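PCF11 (Saccharomyces cerevisiae, PDB 2BF0) probably binds the phosphorylated C-terminal domain of RNA polymerase II through its CTD-interacting domain, linking this subunit of the RNA 3'-end processing machinery to transcription. Local coordinates at residues K15-I20 with T33-L38; E41-A46 with S81-Y86. All coordinates share one frame; numbering follows the deposited sequence.

Contact 1: K15-I20 with T33-L38; sequences KDFNSI and TTLTKL
Leu-35 lays its CD2 methyl over the middle of the Phe-17 ring, 3.6 Å from the ring centroid and 12° off the normal, a CH-pi contact made squarely on the face. The same ring meets Leu-38 differently: CB of Leu-38 sits in the ring plane at the edge, 3.9 Å from Phe-17 CD1. With CG anti to the backbone N (chi1 -170°), the Phe-17 ring is carried across to helix 29-41, where its CE1 also comes within 3.5 Å of the Leu-35 carbonyl O.

The two helices form an antiparallel hairpin at the N-terminal end of the all-helical CID; the axes of segments 15-20 and 33-38 approach to 10.4 Å, with their N-to-C directions 160° apart. Phe-17 extends the packing to helix 48-59, stacking on Phe-49.

Ile-20 and Leu-35 run past one another in opposite senses, with Ile-20 CG1 3.7 Å from Leu-35 CD2; further out, Ile-20 CD1 reaches Thr-34 CG2 at 3.9 Å. Thr-34 OG1 is hydrogen-bonded to Pro-30 O in the preceding turn of its own helix. An alanine in place of Phe-17 would remove the ring and is likely to leave Leu-35 CD2 without its aromatic seat and Phe-49 without its stacking partner.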
loop_
_atom_site.group_PDB
_atom_site.type_symbol
_atom_site.label_atom_id
_atom_site.label_comp_id
_atom_site.label_asym_id
_atom_site.label_seq_id
_atom_site.Cartn_x
_atom_site.Cartn_y
_atom_site.Cartn_z
ATOM N N LYS A 15 0.970 -12.371 14.368
ATOM C CA LYS A 15 0.240 -11.642 15.390
ATOM C C LYS A 15 0.956 -10.338 15.668
ATOM O O LYS A 15 0.320 -9.295 15.797
ATOM C CB LYS A 15 0.094 -12.450 16.678
ATOM C CG LYS A 15 -0.453 -11.625 17.837
ATOM C CD LYS A 15 -0.874 -12.505 19.007
ATOM C CE LYS A 15 -1.029 -11.687 20.287
ATOM N NZ LYS A 15 -1.016 -12.573 21.495
ATOM N N ASP A 16 2.281 -10.404 15.766
ATOM C CA ASP A 16 3.080 -9.205 15.950
ATOM C C ASP A 16 2.843 -8.257 14.778
ATOM O O ASP A 16 2.483 -7.095 14.996
ATOM C CB ASP A 16 4.565 -9.553 16.100
ATOM C CG ASP A 16 4.916 -9.975 17.517
ATOM O OD1 ASP A 16 4.024 -9.991 18.372
ATOM O OD2 ASP A 16 6.054 -10.322 17.876
ATOM N N PHE A 17 3.009 -8.763 13.548
ATOM C CA PHE A 17 2.790 -7.945 12.346
ATOM C C PHE A 17 1.464 -7.232 12.490
ATOM O O PHE A 17 1.370 -6.035 12.236
ATOM C CB PHE A 17 2.808 -8.774 11.057
ATOM C CG PHE A 17 2.836 -7.945 9.791
ATOM C CD1 PHE A 17 4.041 -7.620 9.182
ATOM C CD2 PHE A 17 1.655 -7.513 9.194
ATOM C CE1 PHE A 17 4.066 -6.870 8.018
ATOM C CE2 PHE A 17 1.675 -6.774 8.032
ATOM C CZ PHE A 17 2.876 -6.446 7.443
ATOM N N ASN A 18 0.440 -7.961 12.928
ATOM C CA ASN A 18 -0.877 -7.354 13.095
ATOM C C ASN A 18 -0.977 -6.282 14.170
ATOM O O ASN A 18 -1.605 -5.254 13.955
ATOM C CB ASN A 18 -1.969 -8.399 13.292
ATOM C CG ASN A 18 -2.607 -8.821 11.985
ATOM O OD1 ASN A 18 -3.250 -8.013 11.314
ATOM N ND2 ASN A 18 -2.425 -10.090 11.609
ATOM N N SER A 19 -0.359 -6.493 15.321
ATOM C CA SER A 19 -0.511 -5.494 16.366
ATOM C C SER A 19 0.331 -4.282 16.048
ATOM O O SER A 19 -0.092 -3.160 16.288
ATOM C CB SER A 19 -0.156 -6.050 17.746
ATOM O OG SER A 19 -0.417 -7.438 17.798
ATOM N N ILE A 20 1.523 -4.486 15.502
ATOM C CA ILE A 20 2.333 -3.329 15.168
ATOM C C ILE A 20 1.537 -2.458 14.201
ATOM O O ILE A 20 1.525 -1.236 14.330
ATOM C CB ILE A 20 3.712 -3.731 14.603
ATOM C CG1 ILE A 20 4.229 -2.672 13.638
ATOM C CG2 ILE A 20 3.648 -5.054 13.883
ATOM C CD1 ILE A 20 5.401 -1.895 14.168
ATOM N N THR A 33 9.246 0.862 8.673
ATOM C CA THR A 33 10.494 0.150 8.454
ATOM C C THR A 33 10.399 -1.217 9.087
ATOM O O THR A 33 10.854 -2.202 8.507
ATOM C CB THR A 33 11.674 0.935 9.046
ATOM O OG1 THR A 33 11.923 2.076 8.221
ATOM C CG2 THR A 33 12.969 0.154 8.937
ATOM N N THR A 34 9.769 -1.288 10.256
ATOM C CA THR A 34 9.658 -2.561 10.966
ATOM C C THR A 34 8.790 -3.544 10.196
ATOM O O THR A 34 9.176 -4.692 10.001
ATOM C CB THR A 34 9.097 -2.347 12.364
ATOM O OG1 THR A 34 10.142 -1.890 13.224
ATOM C CG2 THR A 34 8.670 -3.679 12.986
ATOM N N LEU A 35 7.623 -3.100 9.746
ATOM C CA LEU A 35 6.737 -3.983 8.997
ATOM C C LEU A 35 7.435 -4.509 7.743
ATOM O O LEU A 35 7.269 -5.679 7.382
ATOM C CB LEU A 35 5.436 -3.274 8.628
ATOM C CG LEU A 35 4.487 -2.883 9.777
ATOM C CD1 LEU A 35 3.531 -1.763 9.361
ATOM C CD2 LEU A 35 3.721 -4.077 10.269
ATOM N N THR A 36 8.246 -3.646 7.131
ATOM C CA THR A 36 8.931 -3.927 5.885
ATOM C C THR A 36 9.962 -5.036 6.110
ATOM O O THR A 36 10.144 -5.908 5.258
ATOM C CB THR A 36 9.629 -2.669 5.339
ATOM O OG1 THR A 36 8.643 -1.722 4.870
ATOM C CG2 THR A 36 10.460 -3.017 4.095
ATOM N N LYS A 37 10.635 -5.002 7.258
ATOM C CA LYS A 37 11.618 -6.031 7.587
ATOM C C LYS A 37 10.905 -7.367 7.811
ATOM O O LYS A 37 11.327 -8.398 7.291
ATOM C CB LYS A 37 12.449 -5.632 8.814
ATOM C CG LYS A 37 13.734 -6.461 9.060
ATOM C CD LYS A 37 14.574 -5.797 10.192
ATOM C CE LYS A 37 15.780 -6.644 10.630
ATOM N NZ LYS A 37 15.364 -7.786 11.476
ATOM N N LEU A 38 9.806 -7.352 8.562
ATOM C CA LEU A 38 9.060 -8.583 8.832
ATOM C C LEU A 38 8.617 -9.288 7.552
ATOM O O LEU A 38 8.682 -10.513 7.453
ATOM C CB LEU A 38 7.846 -8.325 9.739
ATOM C CG LEU A 38 8.203 -8.067 11.201
ATOM C CD1 LEU A 38 7.015 -7.522 11.970
ATOM C CD2 LEU A 38 8.755 -9.342 11.870
#

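Contact 2: E41-A46 with S81-Y86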
loop_
_atom_site.group_PDB
_atom_site.type_symbol
_atom_site.label_atom_id
_atom_site.label_comp_id
_atom_site.label_asym_id
_atom_site.label_seq_id
_atom_site.Cartn_x
_atom_site.Cartn_y
_atom_site.Cartn_z
ATOM N N GLU A 41 11.688 -10.768 5.716
ATOM C CA GLU A 41 12.249 -11.981 6.323
ATOM C C GLU A 41 11.294 -13.165 6.381
ATOM O O GLU A 41 11.715 -14.291 6.621
ATOM C CB GLU A 41 12.781 -11.696 7.733
ATOM C CG GLU A 41 13.760 -10.530 7.790
ATOM C CD GLU A 41 14.099 -10.105 9.206
ATOM O OE1 GLU A 41 13.246 -10.267 10.105
ATOM O OE2 GLU A 41 15.219 -9.602 9.419
ATOM N N ASN A 42 10.006 -12.923 6.183
ATOM C CA ASN A 42 9.050 -14.016 6.260
ATOM C C ASN A 42 8.212 -14.205 4.987
ATOM O O ASN A 42 6.974 -14.188 5.033
ATOM C CB ASN A 42 8.188 -13.861 7.512
ATOM C CG ASN A 42 9.030 -13.696 8.775
ATOM O OD1 ASN A 42 9.402 -14.681 9.434
ATOM N ND2 ASN A 42 9.363 -12.453 9.101
ATOM N N ILE A 43 8.899 -14.403 3.862
ATOM C CA ILE A 43 8.236 -14.589 2.557
ATOM C C ILE A 43 7.184 -15.690 2.604
ATOM O O ILE A 43 6.172 -15.631 1.909
ATOM C CB ILE A 43 9.255 -14.883 1.432
ATOM C CG1 ILE A 43 10.281 -13.761 1.332
ATOM C CG2 ILE A 43 8.543 -15.047 0.088
ATOM C CD1 ILE A 43 9.670 -12.427 1.045
ATOM N N SER A 44 7.416 -16.682 3.448
ATOM C CA SER A 44 6.465 -17.768 3.622
ATOM C C SER A 44 5.104 -17.237 4.077
ATOM O O SER A 44 4.066 -17.813 3.762
ATOM C CB SER A 44 7.001 -18.788 4.643
ATOM O OG SER A 44 7.503 -18.140 5.810
ATOM N N CYS A 45 5.117 -16.136 4.815
ATOM C CA CYS A 45 3.887 -15.565 5.350
ATOM C C CYS A 45 3.325 -14.460 4.463
ATOM O O CYS A 45 2.413 -13.741 4.846
ATOM C CB CYS A 45 4.137 -15.024 6.754
ATOM S SG CYS A 45 4.578 -16.316 7.923
ATOM N N ALA A 46 3.889 -14.317 3.278
ATOM C CA ALA A 46 3.390 -13.312 2.370
ATOM C C ALA A 46 1.970 -13.706 1.984
ATOM O O ALA A 46 1.692 -14.866 1.662
ATOM C CB ALA A 46 4.276 -13.199 1.142
ATOM N N SER A 81 8.756 -8.676 -5.297
ATOM C CA SER A 81 8.115 -9.972 -5.430
ATOM C C SER A 81 8.346 -10.791 -4.174
ATOM O O SER A 81 9.440 -10.795 -3.635
ATOM C CB SER A 81 8.698 -10.671 -6.676
ATOM O OG SER A 81 8.925 -12.059 -6.471
ATOM N N PRO A 82 7.338 -11.515 -3.718
ATOM C CA PRO A 82 6.058 -11.647 -4.402
ATOM C C PRO A 82 4.966 -10.654 -3.956
ATOM O O PRO A 82 3.792 -10.819 -4.356
ATOM C CB PRO A 82 5.667 -13.064 -4.003
ATOM C CG PRO A 82 6.059 -13.108 -2.561
ATOM C CD PRO A 82 7.355 -12.306 -2.475
ATOM N N TYR A 83 5.334 -9.647 -3.160
ATOM C CA TYR A 83 4.346 -8.696 -2.654
ATOM C C TYR A 83 3.697 -7.829 -3.738
ATOM O O TYR A 83 2.474 -7.623 -3.718
ATOM C CB TYR A 83 4.933 -7.834 -1.529
ATOM C CG TYR A 83 5.293 -8.628 -0.305
ATOM C CD1 TYR A 83 6.585 -9.072 -0.098
ATOM C CD2 TYR A 83 4.327 -8.948 0.638
ATOM C CE1 TYR A 83 6.917 -9.794 1.032
ATOM C CE2 TYR A 83 4.647 -9.665 1.768
ATOM C CZ TYR A 83 5.936 -10.089 1.956
ATOM O OH TYR A 83 6.232 -10.793 3.089
ATOM N N THR A 84 4.507 -7.328 -4.666
ATOM C CA THR A 84 3.996 -6.555 -5.800
ATOM C C THR A 84 2.882 -7.333 -6.494
ATOM O O THR A 84 1.801 -6.793 -6.743
ATOM C CB THR A 84 5.116 -6.251 -6.822
ATOM O OG1 THR A 84 6.032 -7.350 -6.867
ATOM C CG2 THR A 84 5.991 -5.101 -6.344
ATOM N N ILE A 85 3.145 -8.595 -6.813
ATOM C CA ILE A 85 2.139 -9.442 -7.447
ATOM C C ILE A 85 0.914 -9.609 -6.575
ATOM O O ILE A 85 -0.203 -9.454 -7.042
ATOM C CB ILE A 85 2.705 -10.831 -7.787
ATOM C CG1 ILE A 85 3.978 -10.689 -8.610
ATOM C CG2 ILE A 85 1.698 -11.627 -8.615
ATOM C CD1 ILE A 85 3.712 -10.061 -9.964
ATOM N N TYR A 86 1.117 -9.910 -5.299
ATOM C CA TYR A 86 -0.005 -10.136 -4.413
ATOM C C TYR A 86 -0.858 -8.874 -4.249
ATOM O O TYR A 86 -2.086 -8.942 -4.365
ATOM C CB TYR A 86 0.443 -10.694 -3.051
ATOM C CG TYR A 86 1.050 -12.089 -3.133
ATOM C CD1 TYR A 86 1.373 -12.817 -1.993
ATOM C CD2 TYR A 86 1.304 -12.669 -4.369
ATOM C CE1 TYR A 86 1.928 -14.095 -2.090
ATOM C CE2 TYR A 86 1.855 -13.922 -4.478
ATOM C CZ TYR A 86 2.166 -14.636 -3.346
ATOM O OH TYR A 86 2.716 -15.888 -3.523
#
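The turn that leads from helix 29-41 to helix 48-59 packs here against the N-terminal start of helix 83-101, within the all-helical CID. Asn-42 is the first residue to leave the helical conformation, and a short 3-10 segment, 43-45, follows; the bonds from Cys-45 N to Asn-42 O (2.7 Å) and from Ala-46 N to Ile-43 O define its tight winding. On the other side Pro-82, preceded by a cis peptide bond, occupies the N-cap position, and its carbonyl O accepts the Tyr-86 N-H.

The contacts between the two segments are apolar. Ala-46 points its methyl at the helix start and touches three residues there: Ala-46 CB lies 3.6 Å from Tyr-83 CE2, approaching that ring obliquely, and 4.1 Å from each of Pro-82 CG and Tyr-86 CE1. Ile-43 divides its branches between two partners. Ile-43 CG2 meets Pro-82 CD at 3.9 Å, whereas Ile-43 CD1, on the branch that stands anti to the carbonyl carbon (chi1 -57°), reaches Tyr-83 CE1 at 3.8 Å. The Tyr-86 ring is bounded from two directions, by Pro-82 CB over one face, offset toward the rim, and by the carbonyl O of Ala-46 at the edge near its plane, 3.8 Å from Tyr-86 CE1.

The phenol end of the buried Tyr-83 has its polar partner outside both segments: OH is hydrogen-bonded to Ala-39 O, close to the C-terminal end of helix 29-41, which ties that end to the start of helix 83-101. Tyr-83 also touches Phe-49 and Val-50 of helix 48-59 and Ile-75 of helix 65-78, and Tyr-86 rests on Val-50.

Overall arrangement
The two contacts follow one another in the sequence: both segments of contact 1 precede those of contact 2, and their centres lie 13 Å apart. Helix 29-41 connects them: its segment 33-38 packs on helix 14-22 in contact 1, and its last turn runs into segment 41-46 of contact 2. The hydrogen bond from Asn-42 ND2 to Leu-38 O spans that short interval. Helix 48-59 is a second common element, because Phe-49 meets both Phe-17 and Tyr-83. Contact 2, with 34 residues between its segments, is the longer-range of the two. The shared helices 29-41 and 48-59 probably keep the N-terminal hairpin and the start of helix 83-101 in a fixed relation within the CID.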